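PDB 3UBG: neural-cadherin from Drosophila melanogaster, which mediates calcium-dependent, homophilic cell-cell adhesion, using ions bound between successive extracellular domains to stiffen its ectodomain. Local coordinates for residues F35-D40 with I69-I74; P104-R109 with V181-Q186. All coordinates share one frame; numbering follows the deposited sequence.

Contact 1: F35-D40 with I69-I74; sequences FKIRDD and IDFWVI
I37 lays its CG1 branch over the strand I69-I74, where CG1 approaches CD2 of F71 to 3.8 Å, the two side chains crossing at about a right angle. The branch gets there because CG1 lies roughly anti to the backbone N (chi1 -150°) and the chain runs on extended, so that CD1 also meets the F71 ring. V73 sits opposite I37 in the ladder, on the same face of the sheet; CG2 of V73 turns to I37 CG1, while its CG1 comes in at the edge of the F35 ring, close to the ring plane and 3.7 Å from CD1. V44 and V46 add to this apolar cluster against F71.

In the antiparallel ladder K36 and I74 form the hydrogen-bonded pair, with K36 N giving to I74 O at 2.9 Å and I74 N to K36 O at 2.6 Å, whereas I37 and V73 form the non-hydrogen-bonded pair. One residue beyond the strand, R38 N still reaches W72 O at 3.1 Å, the N-H straight but coming from above the W72 carbonyl plane.

At the polar edge R38 folds back alongside W72. Its NH1 approaches W72 CD1 obliquely, with guanidinium and indole planes 80° apart; the 3.1 Å between them is doubtfully short at this resolution. OD2 of D39 lies above one guanidinium face, contributing charge attraction with no N-H aimed at it, and CD1 of I74 rests against CB of R38. Strand 34-37 is the outermost strand beside 68-76, the C and F strands of the A-G-F-C sheet in the Greek-key beta sandwich of a cadherin extracellular domain.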
ATOM      1  N   PHE A  35     -31.348  25.705  -5.469  1.00 38.93           N
ATOM      2  CA  PHE A  35     -30.916  24.321  -5.476  1.00 38.62           C
ATOM      3  C   PHE A  35     -30.186  23.936  -4.200  1.00 37.37           C
ATOM      4  O   PHE A  35     -29.289  24.633  -3.727  1.00 41.54           O
ATOM      5  CB  PHE A  35     -29.982  24.082  -6.648  1.00 38.54           C
ATOM      6  CG  PHE A  35     -30.640  24.200  -7.986  1.00 39.80           C
ATOM      7  CD1 PHE A  35     -30.962  23.062  -8.714  1.00 33.02           C
ATOM      8  CD2 PHE A  35     -30.921  25.439  -8.525  1.00 40.71           C
ATOM      9  CE1 PHE A  35     -31.544  23.158  -9.943  1.00 30.65           C
ATOM     10  CE2 PHE A  35     -31.514  25.542  -9.764  1.00 41.18           C
ATOM     11  CZ  PHE A  35     -31.823  24.400 -10.475  1.00 40.47           C
ATOM     12  N   LYS A  36     -30.562  22.799  -3.655  1.00 35.04           N
ATOM     13  CA  LYS A  36     -29.882  22.276  -2.502  1.00 43.75           C
ATOM     14  C   LYS A  36     -29.621  20.788  -2.745  1.00 41.39           C
ATOM     15  O   LYS A  36     -30.511  20.057  -3.169  1.00 39.99           O
ATOM     16  CB  LYS A  36     -30.735  22.512  -1.249  1.00 41.66           C
ATOM     17  CG  LYS A  36     -29.989  22.286   0.051  1.00 48.50           C
ATOM     18  CD  LYS A  36     -30.457  23.236   1.152  1.00 63.55           C
ATOM     19  CE  LYS A  36     -30.313  24.701   0.737  1.00 64.29           C
ATOM     20  NZ  LYS A  36     -30.341  25.628   1.908  1.00 64.18           N
ATOM     21  N   ILE A  37     -28.392  20.350  -2.511  1.00 38.37           N
ATOM     22  CA  ILE A  37     -28.063  18.934  -2.640  1.00 36.22           C
ATOM     23  C   ILE A  37     -28.779  18.185  -1.518  1.00 36.67           C
ATOM     24  O   ILE A  37     -28.885  18.673  -0.396  1.00 43.94           O
ATOM     25  CB  ILE A  37     -26.520  18.705  -2.587  1.00 38.75           C
ATOM     26  CG1 ILE A  37     -26.097  17.482  -3.409  1.00 35.16           C
ATOM     27  CG2 ILE A  37     -26.004  18.646  -1.135  1.00 30.82           C
ATOM     28  CD1 ILE A  37     -24.574  17.179  -3.326  1.00 24.89           C
ATOM     29  N   ARG A  38     -29.300  17.011  -1.824  1.00 37.59           N
ATOM     30  CA  ARG A  38     -30.019  16.237  -0.828  1.00 38.50           C
ATOM     31  C   ARG A  38     -29.070  15.655   0.224  1.00 42.09           C
ATOM     32  O   ARG A  38     -29.392  15.618   1.407  1.00 45.29           O
ATOM     33  CB  ARG A  38     -30.851  15.146  -1.502  1.00 39.27           C
ATOM     34  CG  ARG A  38     -31.009  13.876  -0.687  1.00 43.75           C
ATOM     35  CD  ARG A  38     -32.011  12.961  -1.358  1.00 46.01           C
ATOM     36  NE  ARG A  38     -31.719  11.536  -1.185  1.00 53.75           N
ATOM     37  CZ  ARG A  38     -30.774  10.876  -1.852  1.00 50.68           C
ATOM     38  NH1 ARG A  38     -29.999  11.511  -2.719  1.00 54.96           N
ATOM     39  NH2 ARG A  38     -30.588   9.583  -1.643  1.00 49.89           N
ATOM     40  N   ASP A  39     -27.892  15.213  -0.200  1.00 38.39           N
ATOM     41  CA  ASP A  39     -26.901  14.736   0.762  1.00 40.51           C
ATOM     42  C   ASP A  39     -25.512  15.300   0.495  1.00 37.78           C
ATOM     43  O   ASP A  39     -25.077  15.401  -0.647  1.00 40.40           O
ATOM     44  CB  ASP A  39     -26.849  13.211   0.775  1.00 44.49           C
ATOM     45  CG  ASP A  39     -28.146  12.592   1.240  1.00 54.07           C
ATOM     46  OD1 ASP A  39     -28.701  13.087   2.250  1.00 59.53           O
ATOM     47  OD2 ASP A  39     -28.612  11.623   0.592  1.00 55.07           O
ATOM     48  N   ASP A  40     -24.813  15.672   1.554  1.00 42.04           N
ATOM     49  CA  ASP A  40     -23.435  16.113   1.397  1.00 44.81           C
ATOM     50  C   ASP A  40     -22.665  15.129   0.511  1.00 42.25           C
ATOM     51  O   ASP A  40     -22.675  13.918   0.757  1.00 41.27           O
ATOM     52  CB  ASP A  40     -22.751  16.237   2.755  1.00 41.55           C
ATOM     53  CG  ASP A  40     -21.515  17.104   2.694  1.00 52.99           C
ATOM     54  OD1 ASP A  40     -20.391  16.567   2.844  1.00 50.84           O
ATOM     55  OD2 ASP A  40     -21.673  18.327   2.469  1.00 58.47           O
ATOM     56  N   ILE A  69     -20.254   9.985 -10.147  1.00 28.21           N
ATOM     57  CA  ILE A  69     -20.766  10.785  -9.055  1.00 24.68           C
ATOM     58  C   ILE A  69     -22.273  10.919  -9.269  1.00 25.51           C
ATOM     59  O   ILE A  69     -22.724  11.553 -10.222  1.00 24.55           O
ATOM     60  CB  ILE A  69     -20.091  12.127  -8.995  1.00 22.99           C
ATOM     61  CG1 ILE A  69     -18.577  11.918  -8.829  1.00 25.02           C
ATOM     62  CG2 ILE A  69     -20.693  12.948  -7.872  1.00 23.29           C
ATOM     63  CD1 ILE A  69     -17.713  13.013  -9.454  1.00 19.54           C
ATOM     64  N   ASP A  70     -23.025  10.294  -8.367  1.00 25.37           N
ATOM     65  CA  ASP A  70     -24.459  10.073  -8.503  1.00 28.14           C
ATOM     66  C   ASP A  70     -25.159  10.712  -7.314  1.00 30.52           C
ATOM     67  O   ASP A  70     -25.001  10.258  -6.194  1.00 34.77           O
ATOM     68  CB  ASP A  70     -24.719   8.565  -8.485  1.00 29.04           C
ATOM     69  CG  ASP A  70     -26.131   8.187  -8.915  1.00 37.84           C
ATOM     70  OD1 ASP A  70     -27.073   9.011  -8.796  1.00 32.58           O
ATOM     71  OD2 ASP A  70     -26.297   7.028  -9.373  1.00 41.57           O
ATOM     72  N   PHE A  71     -25.927  11.769  -7.535  1.00 29.50           N
ATOM     73  CA  PHE A  71     -26.537  12.463  -6.402  1.00 33.49           C
ATOM     74  C   PHE A  71     -27.880  13.068  -6.773  1.00 31.97           C
ATOM     75  O   PHE A  71     -28.196  13.257  -7.948  1.00 31.55           O
ATOM     76  CB  PHE A  71     -25.601  13.551  -5.828  1.00 26.62           C
ATOM     77  CG  PHE A  71     -25.215  14.608  -6.822  1.00 24.73           C
ATOM     78  CD1 PHE A  71     -24.247  14.355  -7.789  1.00 24.93           C
ATOM     79  CD2 PHE A  71     -25.829  15.855  -6.805  1.00 28.28           C
ATOM     80  CE1 PHE A  71     -23.895  15.323  -8.722  1.00 27.43           C
ATOM     81  CE2 PHE A  71     -25.480  16.845  -7.740  1.00 26.17           C
ATOM     82  CZ  PHE A  71     -24.516  16.581  -8.695  1.00 25.35           C
ATOM     83  N   TRP A  72     -28.662  13.358  -5.746  1.00 29.79           N
ATOM     84  CA  TRP A  72     -29.933  14.030  -5.916  1.00 35.15           C
ATOM     85  C   TRP A  72     -29.854  15.504  -5.530  1.00 34.80           C
ATOM     86  O   TRP A  72     -29.038  15.911  -4.713  1.00 33.66           O
ATOM     87  CB  TRP A  72     -31.001  13.338  -5.077  1.00 34.45           C
ATOM     88  CG  TRP A  72     -31.480  12.094  -5.707  1.00 39.17           C
ATOM     89  CD1 TRP A  72     -30.922  10.858  -5.601  1.00 37.15           C
ATOM     90  CD2 TRP A  72     -32.616  11.952  -6.568  1.00 36.86           C
ATOM     91  NE1 TRP A  72     -31.646   9.953  -6.327  1.00 35.14           N
ATOM     92  CE2 TRP A  72     -32.692  10.595  -6.930  1.00 35.33           C
ATOM     93  CE3 TRP A  72     -33.581  12.839  -7.058  1.00 37.74           C
ATOM     94  CZ2 TRP A  72     -33.692  10.099  -7.761  1.00 33.26           C
ATOM     95  CZ3 TRP A  72     -34.572  12.345  -7.890  1.00 37.53           C
ATOM     96  CH2 TRP A  72     -34.622  10.987  -8.226  1.00 31.09           C
ATOM     97  N   VAL A  73     -30.718  16.301  -6.127  1.00 34.28           N
ATOM     98  CA  VAL A  73     -30.781  17.702  -5.785  1.00 40.67           C
ATOM     99  C   VAL A  73     -32.224  18.097  -5.551  1.00 37.57           C
ATOM    100  O   VAL A  73     -33.113  17.672  -6.279  1.00 39.14           O
ATOM    101  CB  VAL A  73     -30.167  18.567  -6.886  1.00 39.67           C
ATOM    102  CG1 VAL A  73     -30.670  19.970  -6.781  1.00 41.93           C
ATOM    103  CG2 VAL A  73     -28.654  18.528  -6.783  1.00 33.80           C
ATOM    104  N   ILE A  74     -32.445  18.892  -4.513  1.00 38.63           N
ATOM    105  CA  ILE A  74     -33.771  19.386  -4.187  1.00 41.05           C
ATOM    106  C   ILE A  74     -33.929  20.809  -4.700  1.00 38.98           C
ATOM    107  O   ILE A  74     -33.111  21.661  -4.410  1.00 40.61           O
ATOM    108  CB  ILE A  74     -34.012  19.321  -2.673  1.00 40.38           C
ATOM    109  CG1 ILE A  74     -33.838  17.874  -2.199  1.00 42.14           C
ATOM    110  CG2 ILE A  74     -35.400  19.824  -2.341  1.00 42.02           C
ATOM    111  CD1 ILE A  74     -33.866  17.701  -0.703  1.00 43.30           C
TER

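Contact 2: P104-R109 with V181-Q186. With CA (calcium ion), chain D.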
ATOM      1  N   PRO A 104       3.197   4.438 -10.096  1.00 25.85           N
ATOM      2  CA  PRO A 104       3.358   3.011  -9.783  1.00 20.51           C
ATOM      3  C   PRO A 104       3.999   2.764  -8.417  1.00 24.41           C
ATOM      4  O   PRO A 104       4.627   3.650  -7.843  1.00 25.96           O
ATOM      5  CB  PRO A 104       4.305   2.528 -10.872  1.00 20.09           C
ATOM      6  CG  PRO A 104       5.117   3.737 -11.205  1.00 23.65           C
ATOM      7  CD  PRO A 104       4.122   4.868 -11.158  1.00 22.84           C
ATOM      8  N   TYR A 105       3.851   1.549  -7.914  1.00 21.40           N
ATOM      9  CA  TYR A 105       4.363   1.188  -6.616  1.00 24.35           C
ATOM     10  C   TYR A 105       4.840  -0.266  -6.651  1.00 26.86           C
ATOM     11  O   TYR A 105       4.338  -1.071  -7.439  1.00 24.92           O
ATOM     12  CB  TYR A 105       3.286   1.385  -5.543  1.00 23.97           C
ATOM     13  CG  TYR A 105       2.036   0.603  -5.812  1.00 28.65           C
ATOM     14  CD1 TYR A 105       1.842  -0.650  -5.238  1.00 31.88           C
ATOM     15  CD2 TYR A 105       1.058   1.097  -6.657  1.00 27.68           C
ATOM     16  CE1 TYR A 105       0.702  -1.375  -5.487  1.00 32.12           C
ATOM     17  CE2 TYR A 105      -0.092   0.378  -6.915  1.00 25.43           C
ATOM     18  CZ  TYR A 105      -0.272  -0.856  -6.324  1.00 31.64           C
ATOM     19  OH  TYR A 105      -1.415  -1.597  -6.586  1.00 28.83           O
ATOM     20  N   PHE A 106       5.819  -0.595  -5.807  1.00 23.48           N
ATOM     21  CA  PHE A 106       6.357  -1.955  -5.776  1.00 24.76           C
ATOM     22  C   PHE A 106       5.469  -2.857  -4.940  1.00 26.69           C
ATOM     23  O   PHE A 106       4.955  -2.447  -3.894  1.00 28.84           O
ATOM     24  CB  PHE A 106       7.789  -1.967  -5.240  1.00 26.93           C
ATOM     25  CG  PHE A 106       8.820  -1.450  -6.213  1.00 21.60           C
ATOM     26  CD1 PHE A 106       9.480  -0.262  -5.974  1.00 22.68           C
ATOM     27  CD2 PHE A 106       9.148  -2.174  -7.349  1.00 23.57           C
ATOM     28  CE1 PHE A 106      10.450   0.212  -6.860  1.00 24.59           C
ATOM     29  CE2 PHE A 106      10.111  -1.717  -8.239  1.00 25.94           C
ATOM     30  CZ  PHE A 106      10.755  -0.509  -7.998  1.00 27.10           C
ATOM     31  N   ILE A 107       5.267  -4.080  -5.415  1.00 25.17           N
ATOM     32  CA  ILE A 107       4.444  -5.046  -4.704  1.00 23.25           C
ATOM     33  C   ILE A 107       5.305  -6.156  -4.086  1.00 30.09           C
ATOM     34  O   ILE A 107       4.793  -7.026  -3.377  1.00 31.16           O
ATOM     35  CB  ILE A 107       3.356  -5.644  -5.620  1.00 27.85           C
ATOM     36  CG1 ILE A 107       3.978  -6.468  -6.759  1.00 27.29           C
ATOM     37  CG2 ILE A 107       2.470  -4.538  -6.181  1.00 27.53           C
ATOM     38  CD1 ILE A 107       2.956  -7.203  -7.607  1.00 21.92           C
ATOM     39  N   ASN A 108       6.611  -6.110  -4.354  1.00 28.73           N
ATOM     40  CA  ASN A 108       7.582  -7.010  -3.720  1.00 31.36           C
ATOM     41  C   ASN A 108       7.445  -7.112  -2.199  1.00 30.31           C
ATOM     42  O   ASN A 108       7.387  -6.108  -1.500  1.00 29.47           O
ATOM     43  CB  ASN A 108       9.013  -6.559  -4.034  1.00 26.54           C
ATOM     44  CG  ASN A 108       9.380  -6.751  -5.484  1.00 31.60           C
ATOM     45  OD1 ASN A 108       9.238  -5.833  -6.308  1.00 26.71           O
ATOM     46  ND2 ASN A 108       9.874  -7.950  -5.813  1.00 30.69           N
ATOM     47  N   ARG A 109       7.429  -8.330  -1.683  1.00 31.33           N
ATOM     48  CA  ARG A 109       7.490  -8.519  -0.241  1.00 32.90           C
ATOM     49  C   ARG A 109       8.425  -9.686   0.059  1.00 32.63           C
ATOM     50  O   ARG A 109       8.489 -10.634  -0.711  1.00 30.29           O
ATOM     51  CB  ARG A 109       6.092  -8.766   0.343  1.00 35.48           C
ATOM     52  CG  ARG A 109       5.105  -7.602   0.187  1.00 32.86           C
ATOM     53  CD  ARG A 109       5.597  -6.332   0.919  1.00 41.77           C
ATOM     54  NE  ARG A 109       4.595  -5.263   0.927  1.00 39.32           N
ATOM     55  CZ  ARG A 109       4.530  -4.271   0.037  1.00 39.75           C
ATOM     56  NH1 ARG A 109       5.408  -4.177  -0.955  1.00 39.85           N
ATOM     57  NH2 ARG A 109       3.581  -3.355   0.138  1.00 44.80           N
ATOM     58  N   VAL A 181      16.762   0.747  -7.350  1.00 25.26           N
ATOM     59  CA  VAL A 181      15.879   0.487  -8.480  1.00 27.66           C
ATOM     60  C   VAL A 181      14.628   1.344  -8.440  1.00 25.59           C
ATOM     61  O   VAL A 181      14.264   1.897  -7.417  1.00 25.13           O
ATOM     62  CB  VAL A 181      15.441  -0.979  -8.525  1.00 26.25           C
ATOM     63  CG1 VAL A 181      16.649  -1.887  -8.774  1.00 23.97           C
ATOM     64  CG2 VAL A 181      14.679  -1.361  -7.236  1.00 19.31           C
ATOM     65  N   LYS A 182      13.959   1.431  -9.572  1.00 26.82           N
ATOM     66  CA  LYS A 182      12.677   2.093  -9.614  1.00 25.62           C
ATOM     67  C   LYS A 182      11.847   1.548 -10.777  1.00 28.74           C
ATOM     68  O   LYS A 182      12.383   0.899 -11.687  1.00 26.09           O
ATOM     69  CB  LYS A 182      12.872   3.604  -9.747  1.00 26.32           C
ATOM     70  CG  LYS A 182      13.314   4.050 -11.110  1.00 32.43           C
ATOM     71  CD  LYS A 182      12.976   5.523 -11.313  1.00 38.11           C
ATOM     72  CE  LYS A 182      13.262   5.977 -12.747  1.00 41.46           C
ATOM     73  NZ  LYS A 182      12.892   7.419 -12.939  1.00 51.29           N
ATOM     74  N   ALA A 183      10.539   1.784 -10.736  1.00 27.22           N
ATOM     75  CA  ALA A 183       9.711   1.506 -11.898  1.00 24.81           C
ATOM     76  C   ALA A 183       9.074   2.800 -12.386  1.00 27.09           C
ATOM     77  O   ALA A 183       8.825   3.716 -11.605  1.00 25.37           O
ATOM     78  CB  ALA A 183       8.656   0.434 -11.597  1.00 21.54           C
ATOM     79  N   GLU A 184       8.847   2.879 -13.690  1.00 25.81           N
ATOM     80  CA  GLU A 184       8.149   4.004 -14.278  1.00 30.41           C
ATOM     81  C   GLU A 184       6.895   3.524 -14.971  1.00 30.90           C
ATOM     82  O   GLU A 184       6.873   2.435 -15.529  1.00 32.35           O
ATOM     83  CB  GLU A 184       9.013   4.686 -15.326  1.00 34.27           C
ATOM     84  CG  GLU A 184      10.208   5.434 -14.800  1.00 36.88           C
ATOM     85  CD  GLU A 184      11.015   6.028 -15.931  1.00 41.23           C
ATOM     86  OE1 GLU A 184      10.775   5.624 -17.098  1.00 38.64           O
ATOM     87  OE2 GLU A 184      11.881   6.887 -15.658  1.00 44.98           O
ATOM     88  N   ASP A 185       5.853   4.341 -14.947  1.00 31.17           N
ATOM     89  CA  ASP A 185       4.733   4.129 -15.846  1.00 27.43           C
ATOM     90  C   ASP A 185       4.977   5.073 -17.014  1.00 31.37           C
ATOM     91  O   ASP A 185       4.818   6.288 -16.889  1.00 34.85           O
ATOM     92  CB  ASP A 185       3.392   4.408 -15.159  1.00 24.07           C
ATOM     93  CG  ASP A 185       2.212   4.333 -16.124  1.00 30.39           C
ATOM     94  OD1 ASP A 185       2.412   3.936 -17.292  1.00 31.42           O
ATOM     95  OD2 ASP A 185       1.077   4.646 -15.711  1.00 27.84           O
ATOM     96  N   GLN A 186       5.401   4.513 -18.141  1.00 32.59           N
ATOM     97  CA  GLN A 186       5.748   5.321 -19.295  1.00 37.73           C
ATOM     98  C   GLN A 186       4.521   5.735 -20.105  1.00 40.32           C
ATOM     99  O   GLN A 186       4.641   6.249 -21.215  1.00 47.39           O
ATOM    100  CB  GLN A 186       6.798   4.615 -20.150  1.00 41.55           C
ATOM    101  CG  GLN A 186       8.010   4.223 -19.332  1.00 42.33           C
ATOM    102  CD  GLN A 186       9.309   4.220 -20.125  1.00 44.20           C
ATOM    103  OE1 GLN A 186       9.319   4.004 -21.338  1.00 46.40           O
ATOM    104  NE2 GLN A 186      10.420   4.456 -19.428  1.00 41.80           N
TER
HETATM  105 CA    CA D 901       0.040   5.510 -13.681  1.00 28.27          CA
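With CG anti to the carbonyl carbon (chi1 -74°), F106 sends its ring toward K182 and V181 of strand 181-185. The ring is inserted by its far end: CZ lies 3.6 Å from K182 CA, which sits at the ring edge near its plane, and the same CZ touches CG2 of V181 at 4.1 Å. Nearby, CE2 meets the methyl of A183 at 4.2 Å. In D185 CG is anti to the backbone N (chi1 174°), which carries the carboxylate on to the calcium ion while CB stays beside P104.

No hydrogen bond joins the two segments, as befits a contact between the facing sheets of a beta sandwich. Strand 105-106, the first of the second cadherin domain in this chain, pairs with 126-133 in one sheet, and 176-185, its F strand, belongs to the other.

Toward the domain boundary, P104 places CG 3.7 Å from A183 O, and its CD packs 4.1 Å from D185 CB. D185 then divides its carboxylate: OD2 binds the calcium ion at 2.4 Å, alongside N100, the E102 carbonyl, D134, D136 and Q196, while OD1 accepts hydrogen bonds from the backbone N of N140 and of N187, which should fix the rotation of the group. On the outer side of the strand K182 NZ forms a salt bridge with E184 OE2, 2.9 Å away.

Both contacts involve the same element, the F strand, in two successive cadherin domains: contact 1 joins it to its edge neighbour within a sheet, and contact 2 joins it to the first strand of the facing sheet. They do not touch; their centres are 39 Å apart and their nearest atoms about 21 Å. One ion of the interdomain calcium cluster is bound by D185 of contact 2, and a second calcium ion is about 8 Å from that side chain; contact 1 lies well away, with I69 CD1 19.7 Å from the bound ion. The linker residues N100 and E102, just before P104, share the metal with D185, so the ion ties the domain boundary to the second domain's F strand.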